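Side-chain contact in putative curved DNA-binding protein (Chaetomium thermophilum var. thermophilum DSM 1495, PDB 4IPA), which is an Arx1 protein of the methionine aminopeptidase-like M24 family, linked to ribosome biogenesis, and may bind DNA: residues E224-K229 and L273-N278. Numbering follows the deposited sequence.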
loop_
_atom_site.group_PDB
_atom_site.type_symbol
_atom_site.label_atom_id
_atom_site.label_comp_id
_atom_site.label_asym_id
_atom_site.label_seq_id
_atom_site.Cartn_x
_atom_site.Cartn_y
_atom_site.Cartn_z
ATOM N N GLU A 224 6.230 -10.242 8.665
ATOM C CA GLU A 224 5.555 -10.628 7.422
ATOM C C GLU A 224 4.563 -9.582 6.916
ATOM O O GLU A 224 3.601 -9.221 7.611
ATOM C CB GLU A 224 4.860 -11.990 7.591
ATOM C CG GLU A 224 4.162 -12.503 6.335
ATOM C CD GLU A 224 5.135 -12.855 5.222
ATOM O OE1 GLU A 224 5.516 -14.051 5.137
ATOM O OE2 GLU A 224 5.522 -11.944 4.440
ATOM N N ILE A 225 4.786 -9.099 5.697
ATOM C CA ILE A 225 3.806 -8.205 5.074
ATOM C C ILE A 225 3.090 -8.851 3.890
ATOM O O ILE A 225 2.331 -8.200 3.189
ATOM C CB ILE A 225 4.394 -6.808 4.728
ATOM C CG1 ILE A 225 5.749 -6.928 4.019
ATOM C CG2 ILE A 225 4.541 -5.973 6.006
ATOM C CD1 ILE A 225 5.703 -7.710 2.688
ATOM N N GLU A 226 3.329 -10.143 3.690
ATOM C CA GLU A 226 2.590 -10.925 2.699
ATOM C C GLU A 226 2.178 -12.253 3.299
ATOM O O GLU A 226 2.671 -13.304 2.884
ATOM C CB GLU A 226 3.422 -11.147 1.438
ATOM C CG GLU A 226 3.558 -9.894 0.598
ATOM C CD GLU A 226 4.488 -10.055 -0.588
ATOM O OE1 GLU A 226 5.317 -10.988 -0.583
ATOM O OE2 GLU A 226 4.389 -9.233 -1.520
ATOM N N GLY A 227 1.266 -12.185 4.274
ATOM C CA GLY A 227 0.878 -13.318 5.112
ATOM C C GLY A 227 0.040 -14.408 4.465
ATOM O O GLY A 227 -0.068 -14.478 3.245
ATOM N N LYS A 228 -0.573 -15.259 5.287
ATOM C CA LYS A 228 -1.175 -16.495 4.775
ATOM C C LYS A 228 -2.608 -16.325 4.296
ATOM O O LYS A 228 -3.224 -17.270 3.828
ATOM C CB LYS A 228 -1.066 -17.642 5.790
ATOM C CG LYS A 228 -1.789 -17.393 7.086
ATOM C CD LYS A 228 -1.668 -18.568 8.047
ATOM C CE LYS A 228 -2.340 -18.237 9.384
ATOM N NZ LYS A 228 -2.296 -19.374 10.367
ATOM N N LYS A 229 -3.129 -15.111 4.401
ATOM C CA LYS A 229 -4.407 -14.791 3.791
ATOM C C LYS A 229 -4.232 -13.562 2.907
ATOM O O LYS A 229 -3.416 -12.686 3.208
ATOM C CB LYS A 229 -5.475 -14.555 4.868
ATOM C CG LYS A 229 -5.481 -15.657 5.941
ATOM C CD LYS A 229 -6.674 -15.595 6.911
ATOM C CE LYS A 229 -6.706 -14.340 7.743
ATOM N NZ LYS A 229 -7.667 -14.486 8.888
ATOM N N LEU A 273 12.619 -2.419 -6.375
ATOM C CA LEU A 273 11.896 -2.852 -5.183
ATOM C C LEU A 273 11.947 -4.372 -5.028
ATOM O O LEU A 273 11.581 -5.101 -5.937
ATOM C CB LEU A 273 10.447 -2.369 -5.250
ATOM C CG LEU A 273 9.565 -2.635 -4.029
ATOM C CD1 LEU A 273 10.049 -1.776 -2.863
ATOM C CD2 LEU A 273 8.115 -2.321 -4.357
ATOM N N HIS A 274 12.415 -4.846 -3.876
ATOM C CA HIS A 274 12.599 -6.281 -3.640
ATOM C C HIS A 274 12.348 -6.611 -2.164
ATOM O O HIS A 274 12.203 -5.721 -1.337
ATOM C CB HIS A 274 14.045 -6.724 -3.963
ATOM C CG HIS A 274 14.509 -6.390 -5.350
ATOM N ND1 HIS A 274 14.819 -7.362 -6.282
ATOM C CD2 HIS A 274 14.766 -5.200 -5.941
ATOM C CE1 HIS A 274 15.222 -6.780 -7.399
ATOM N NE2 HIS A 274 15.190 -5.474 -7.225
ATOM N N ARG A 275 12.315 -7.898 -1.837
ATOM C CA ARG A 275 12.340 -8.331 -0.442
ATOM C C ARG A 275 12.920 -9.736 -0.328
ATOM O O ARG A 275 12.780 -10.551 -1.239
ATOM C CB ARG A 275 10.943 -8.266 0.195
ATOM C CG ARG A 275 10.060 -9.464 -0.077
ATOM C CD ARG A 275 8.789 -9.378 0.760
ATOM N NE ARG A 275 7.897 -10.500 0.500
ATOM C CZ ARG A 275 7.952 -11.669 1.139
ATOM N NH1 ARG A 275 8.859 -11.880 2.085
ATOM N NH2 ARG A 275 7.102 -12.633 0.826
ATOM N N ARG A 276 13.579 -10.006 0.794
ATOM C CA ARG A 276 14.082 -11.347 1.081
ATOM C C ARG A 276 12.936 -12.310 1.290
ATOM O O ARG A 276 11.970 -11.958 1.953
ATOM C CB ARG A 276 14.916 -11.332 2.356
ATOM C CG ARG A 276 16.385 -11.558 2.139
ATOM C CD ARG A 276 17.143 -11.498 3.459
ATOM N NE ARG A 276 17.107 -12.786 4.129
ATOM C CZ ARG A 276 16.440 -13.035 5.247
ATOM N NH1 ARG A 276 15.757 -12.069 5.852
ATOM N NH2 ARG A 276 16.472 -14.254 5.763
ATOM N N THR A 277 13.035 -13.513 0.720
ATOM C CA THR A 277 12.095 -14.600 1.020
ATOM C C THR A 277 12.733 -15.603 1.974
ATOM O O THR A 277 13.905 -15.476 2.333
ATOM C CB THR A 277 11.682 -15.390 -0.236
ATOM O OG1 THR A 277 12.811 -16.116 -0.740
ATOM C CG2 THR A 277 11.135 -14.467 -1.324
ATOM N N ASN A 278 11.975 -16.622 2.358
ATOM C CA ASN A 278 12.510 -17.653 3.249
ATOM C C ASN A 278 13.113 -18.879 2.538
ATOM O O ASN A 278 13.520 -19.838 3.194
ATOM C CB ASN A 278 11.477 -18.065 4.315
ATOM C CG ASN A 278 11.313 -17.011 5.415
ATOM O OD1 ASN A 278 10.208 -16.526 5.669
ATOM N ND2 ASN A 278 12.415 -16.653 6.066
#
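R275 reaches from its strand to the loop 224-229 and takes hold of the carboxylate of E226 side-on, with NE and NH2 both directed at the same oxygen. OE1 of E226 lies 2.8 Å from R275 NE and 2.8 Å from R275 NH2, so this salt bridge carries two hydrogen bonds. Both bonds are bent, near 140°, as expected when two N-H groups share one acceptor. The carboxylate stands almost upright to the guanidinium, the planes 85° apart: NH2 meets OE1 on its anti side, whereas NE approaches from above the carboxylate plane. Arginine suits this place because its chain, extended from CG to NE, spans the distance between strand and loop and still ends in several donors. Glutamate suits position 226 because its second oxygen, OE2, can serve Y331. The E224 carboxylate lies over one face of the guanidinium, offset toward its rim and turned at about a right angle to it. Its OE2, 4.0 Å from R275 NH2, receives no N-H from the arginine and offers only an opposite charge, probably steadying the cation. E224 OE2 is itself held by the backbone N of E226, at 2.9 Å, a bond within the loop that helps keep this carboxylate over the guanidinium. I225, branched and apolar, suits a buried place against F302 and P303; chi1 of 47° helps bring its CD1 alongside the arginine chain, 4.0 Å from R275 CD. A leucine in place of R275 takes away both donors to OE1 of E226 and would probably leave two nearby carboxylates poorly balanced, R329 being only a distant, weak partner of E226. The contact ties the loop between strands 210-220 and 230-232 to strand 273-276, flanked by strands 304-305 and 328-330.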